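Local coordinates for protein aminoglycoside phosphotransferase (PDB 6EF6) that phosphorylates (S)-1-amino-2-propanol, serving as the aminopropanol kinase of the aminoacetone utilization microcompartment of Mycobacterium smegmatis, at residues D145-Q148 against T149-R152; D275-L278 against G279-E283. All blocks are in the same frame, centred on the assembly; numbering follows the deposited sequence. Where two conformers were deposited one is given.

Interaction 1 of 2, residues D145-Q148 against T149-R152. With ACT (acetate ion), chain F.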
loop_
_atom_site.group_PDB
_atom_site.type_symbol
_atom_site.label_atom_id
_atom_site.label_comp_id
_atom_site.label_asym_id
_atom_site.label_seq_id
_atom_site.Cartn_x
_atom_site.Cartn_y
_atom_site.Cartn_z
ATOM N N ASP A 145 -18.382 1.133 -1.688
ATOM C CA ASP A 145 -19.363 1.448 -0.665
ATOM C C ASP A 145 -18.779 1.528 0.728
ATOM O O ASP A 145 -19.536 1.794 1.675
ATOM C CB ASP A 145 -20.469 0.374 -0.646
ATOM C CG ASP A 145 -21.293 0.304 -1.952
ATOM O OD1 ASP A 145 -21.409 1.328 -2.607
ATOM O OD2 ASP A 145 -21.824 -0.774 -2.252
ATOM N N ASP A 146 -17.476 1.316 0.877
ATOM C CA ASP A 146 -16.845 1.067 2.172
ATOM C C ASP A 146 -15.700 2.008 2.502
ATOM O O ASP A 146 -14.906 1.709 3.409
ATOM C CB ASP A 146 -16.369 -0.383 2.280
ATOM C CG ASP A 146 -17.472 -1.378 2.065
ATOM O OD1 ASP A 146 -18.544 -1.208 2.699
ATOM O OD2 ASP A 146 -17.239 -2.326 1.281
ATOM N N PHE A 147 -15.641 3.174 1.885
ATOM C CA PHE A 147 -14.613 4.143 2.239
ATOM C C PHE A 147 -14.622 4.491 3.723
ATOM O O PHE A 147 -13.559 4.782 4.290
ATOM C CB PHE A 147 -14.659 5.411 1.385
ATOM C CG PHE A 147 -14.055 5.210 0.015
ATOM C CD1 PHE A 147 -12.664 5.231 -0.114
ATOM C CD2 PHE A 147 -14.828 4.972 -1.094
ATOM C CE1 PHE A 147 -12.083 5.006 -1.322
ATOM C CE2 PHE A 147 -14.232 4.773 -2.338
ATOM C CZ PHE A 147 -12.862 4.799 -2.444
ATOM N N GLN A 148 -15.789 4.605 4.345
ATOM C CA GLN A 148 -15.844 4.951 5.758
ATOM C C GLN A 148 -15.137 3.915 6.610
ATOM O O GLN A 148 -14.408 4.283 7.547
ATOM C CB GLN A 148 -17.298 5.128 6.184
ATOM C CG GLN A 148 -17.401 5.582 7.629
ATOM C CD GLN A 148 -18.803 5.962 8.047
ATOM O OE1 GLN A 148 -19.676 6.313 7.225
ATOM N NE2 GLN A 148 -19.026 6.009 9.319
ATOM N N THR A 149 -15.381 2.633 6.367
ATOM C CA THR A 149 -14.729 1.574 7.118
ATOM C C THR A 149 -13.225 1.623 6.903
ATOM O O THR A 149 -12.454 1.486 7.863
ATOM C CB THR A 149 -15.290 0.233 6.649
ATOM O OG1 THR A 149 -16.700 0.241 6.910
ATOM C CG2 THR A 149 -14.690 -0.938 7.382
ATOM N N LEU A 150 -12.789 1.902 5.679
ATOM C CA LEU A 150 -11.361 2.044 5.414
ATOM C C LEU A 150 -10.767 3.196 6.213
ATOM O O LEU A 150 -9.680 3.053 6.810
ATOM C CB LEU A 150 -11.163 2.204 3.905
ATOM C CG LEU A 150 -9.723 2.467 3.446
ATOM C CD1 LEU A 150 -8.785 1.344 3.848
ATOM C CD2 LEU A 150 -9.757 2.597 1.903
ATOM N N GLY A 151 -11.448 4.334 6.259
ATOM C CA GLY A 151 -10.979 5.451 7.056
ATOM C C GLY A 151 -10.863 5.119 8.529
ATOM O O GLY A 151 -9.906 5.532 9.193
ATOM N N ARG A 152 -11.863 4.430 9.087
ATOM C CA ARG A 152 -11.832 4.093 10.499
ATOM C C ARG A 152 -10.651 3.174 10.811
ATOM O O ARG A 152 -9.962 3.358 11.831
ATOM C CB ARG A 152 -13.153 3.422 10.845
ATOM C CG ARG A 152 -13.275 3.107 12.322
ATOM C CD ARG A 152 -14.485 2.238 12.632
ATOM N NE ARG A 152 -14.291 0.845 12.219
ATOM C CZ ARG A 152 -15.093 0.163 11.402
ATOM N NH1 ARG A 152 -16.154 0.740 10.847
ATOM N NH2 ARG A 152 -14.821 -1.111 11.134
HETATM C C ACT F . -18.084 -2.573 7.966
HETATM O O ACT F . -18.013 -3.810 8.226
HETATM O OXT ACT F . -17.929 -1.991 6.858
HETATM C CH3 ACT F . -18.402 -1.630 9.158
#

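Interaction 2 of 2, residues D275-L278 against G279-E283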
loop_
_atom_site.group_PDB
_atom_site.type_symbol
_atom_site.label_atom_id
_atom_site.label_comp_id
_atom_site.label_asym_id
_atom_site.label_seq_id
_atom_site.Cartn_x
_atom_site.Cartn_y
_atom_site.Cartn_z
ATOM N N ASP A 275 -11.966 9.903 -10.394
ATOM C CA ASP A 275 -13.385 9.643 -10.427
ATOM C C ASP A 275 -14.161 10.851 -9.881
ATOM O O ASP A 275 -13.772 11.414 -8.843
ATOM C CB ASP A 275 -13.677 8.393 -9.571
ATOM C CG ASP A 275 -15.061 7.876 -9.763
ATOM O OD1 ASP A 275 -16.066 8.513 -9.310
ATOM O OD2 ASP A 275 -15.225 6.777 -10.380
ATOM N N PRO A 276 -15.300 11.211 -10.486
ATOM C CA PRO A 276 -16.071 12.371 -9.990
ATOM C C PRO A 276 -16.651 12.191 -8.593
ATOM O O PRO A 276 -17.080 13.181 -7.997
ATOM C CB PRO A 276 -17.177 12.547 -11.032
ATOM C CG PRO A 276 -16.765 11.733 -12.172
ATOM C CD PRO A 276 -15.846 10.666 -11.727
ATOM N N ARG A 277 -16.681 10.981 -8.091
ATOM C CA ARG A 277 -17.173 10.722 -6.741
ATOM C C ARG A 277 -16.115 10.992 -5.666
ATOM O O ARG A 277 -16.363 10.779 -4.461
ATOM C CB ARG A 277 -17.675 9.274 -6.630
ATOM C CG ARG A 277 -18.937 9.043 -7.456
ATOM C CD ARG A 277 -19.271 7.572 -7.589
ATOM N NE ARG A 277 -18.264 6.885 -8.404
ATOM C CZ ARG A 277 -18.295 5.584 -8.719
ATOM N NH1 ARG A 277 -19.287 4.830 -8.290
ATOM N NH2 ARG A 277 -17.336 5.025 -9.455
ATOM N N LEU A 278 -14.887 11.392 -6.009
ATOM C CA LEU A 278 -13.820 11.580 -5.027
ATOM C C LEU A 278 -14.287 12.366 -3.789
ATOM O O LEU A 278 -13.915 12.008 -2.668
ATOM C CB LEU A 278 -12.588 12.233 -5.692
ATOM C CG LEU A 278 -11.468 12.550 -4.738
ATOM C CD1 LEU A 278 -10.862 11.278 -4.148
ATOM C CD2 LEU A 278 -10.376 13.308 -5.499
ATOM N N GLY A 279 -15.019 13.457 -3.977
ATOM C CA GLY A 279 -15.440 14.262 -2.833
ATOM C C GLY A 279 -16.332 13.496 -1.868
ATOM O O GLY A 279 -16.188 13.647 -0.647
ATOM N N GLU A 280 -17.234 12.678 -2.384
ATOM C CA GLU A 280 -18.080 11.843 -1.534
ATOM C C GLU A 280 -17.257 10.794 -0.813
ATOM O O GLU A 280 -17.431 10.553 0.388
ATOM C CB GLU A 280 -19.131 11.148 -2.412
ATOM C CG GLU A 280 -20.020 10.071 -1.673
ATOM C CD GLU A 280 -20.611 8.973 -2.606
ATOM O OE1 GLU A 280 -21.191 9.337 -3.656
ATOM O OE2 GLU A 280 -20.478 7.745 -2.306
ATOM N N TRP A 281 -16.336 10.145 -1.529
ATOM C CA TRP A 281 -15.476 9.149 -0.928
ATOM C C TRP A 281 -14.642 9.756 0.182
ATOM O O TRP A 281 -14.458 9.156 1.264
ATOM C CB TRP A 281 -14.561 8.571 -2.001
ATOM C CG TRP A 281 -15.297 7.800 -3.081
ATOM C CD1 TRP A 281 -16.547 7.264 -3.024
ATOM C CD2 TRP A 281 -14.761 7.412 -4.349
ATOM N NE1 TRP A 281 -16.823 6.584 -4.181
ATOM C CE2 TRP A 281 -15.732 6.650 -5.001
ATOM C CE3 TRP A 281 -13.531 7.624 -4.959
ATOM C CZ2 TRP A 281 -15.550 6.130 -6.295
ATOM C CZ3 TRP A 281 -13.348 7.109 -6.249
ATOM C CH2 TRP A 281 -14.346 6.346 -6.866
ATOM N N GLN A 282 -14.099 10.953 -0.059
ATOM C CA GLN A 282 -13.340 11.640 0.976
ATOM C C GLN A 282 -14.210 11.883 2.213
ATOM O O GLN A 282 -13.757 11.642 3.345
ATOM C CB GLN A 282 -12.802 12.957 0.426
ATOM C CG GLN A 282 -11.888 13.655 1.425
ATOM C CD GLN A 282 -11.297 14.962 0.949
ATOM O OE1 GLN A 282 -11.456 16.008 1.598
ATOM N NE2 GLN A 282 -10.602 14.896 -0.117
ATOM N N GLU A 283 -15.410 12.407 2.040
ATOM C CA GLU A 283 -16.252 12.699 3.199
ATOM C C GLU A 283 -16.563 11.416 3.973
ATOM O O GLU A 283 -16.554 11.432 5.200
ATOM C CB GLU A 283 -17.543 13.414 2.805
ATOM C CG GLU A 283 -17.269 14.820 2.284
ATOM C CD GLU A 283 -18.501 15.743 2.180
ATOM O OE1 GLU A 283 -19.506 15.532 2.883
ATOM O OE2 GLU A 283 -18.446 16.711 1.385
HETATM O O HOH W 1 -17.801 13.982 -5.227
#

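Interaction 1 of 2, residues D145-Q148 against T149-R152
In the first turn of helix 147-163 the carbonyls of Asp146, Phe147 and Gln148 accept the amides of Leu150, Gly151 and Arg152 in turn. The Leu150 N to Asp146 O bond is 3.1 Å long. Gly151 N reaches Phe147 O at 2.9 Å, and Arg152 N follows on Gln148 O at 3.0 Å. Asp146 occupies the N-cap position but makes no capping bond into the helix. Its carboxylate is used by residues outside the turn, OD2 accepting the backbone N of Thr143 and OD1 forming a salt bridge with Arg246. On the buried side, Phe147 CD1 and Leu150 CD2 approach to 4.4 Å, the methyl lying obliquely to the ring, and both side chains also rest on Leu234. In this kinase-like fold the helix belongs to the helical C-terminal lobe, and Leu234 lies three residues beyond Asp231, a sodium ligand, so the apolar face of the turn packs against the loop that carries this metal-binding residue. Thr149 carries the polar part of the contact. Its OG1 sits beside its own backbone N (chi1 -60°) and donates an unusually short hydrogen bond, 2.5 Å, to OXT of an acetate ion, probably from the crystallisation liquor; Thr149 CG2 lies alongside the same oxygen at 3.4 Å. Arg246 is a second hydrogen-bond donor to the acetate, so the ion links the helix start to the partner of Asp146. Arg152 has two conformers; in one of them the chain bends at chi3 (74°) and makes a tentative approach to the acetate, Arg152 NH1 to CH3 3.7 Å, so the edge of the guanidinium meets the methyl and not the carboxylate oxygens.

Interaction 2 of 2, residues D275-L278 against G279-E283
Asp275 and Arg277 meet Trp281 where a type I beta turn, Asp275 to Leu278, runs into helix 278-290. The turn is also an Asx turn: Asp275 OD1 accepts Arg277 N at 2.8 Å through its anti lone pair. Along the helix, Gly279 comes first, and its carbonyl receives the amide of Glu283 one turn later. Glu280 N donates to a water that in turn donates to Pro276 O, linking the turn to the helix, while Glu280 CB lies 3.5 Å from Arg277 O. Trp281 makes the main side-chain contact. Trp281 N meets Arg277 O at 3.0 Å, and its indole lies against Arg277 and Asp275. Arg277 CB makes a CH-pi contact over the five-membered ring of Trp281, 3.9 Å from its centroid. Farther out, CZ2 of Trp281 lies over one face of the Arg277 guanidinium, 3.5 Å from NE, with the two planes inclined by 45°. The guanidinium is held there because Arg277 NE and NH2 grip Asp275 OD1 and OD2 side-on in a salt bridge, each 2.9 Å, the oxygens met on their syn sides about 30° out of the carboxylate plane, so that OD1 has two donors. The Asp275 carboxylate crosses the far end of the indole, with CG 3.4 Å from Trp281 CH2. Gln282 then continues the helical bonding, its N donating to Leu278 O at 2.8 Å.

Interactions 1 and 2 are both helix starts, yet they belong to different helices, 147-163 and 278-290, whose centres of contact lie about 12 Å apart. They join where the rings of Phe147 and Trp281 stack, Phe147 CE2 reaching Trp281 CG at 3.3 Å, so the buried aromatic of each turn packs on that of the other. Outward from this shared core the chemistry diverges. In 145-152 the N-cap aspartate bonds to Thr143 and Arg246, and an acetate occupies the polar side. In 275-283 the aspartate is spent locally, bonding backbone and arginine within its own turn near the surface. Interaction 1 also lies nearer the centre of the chain.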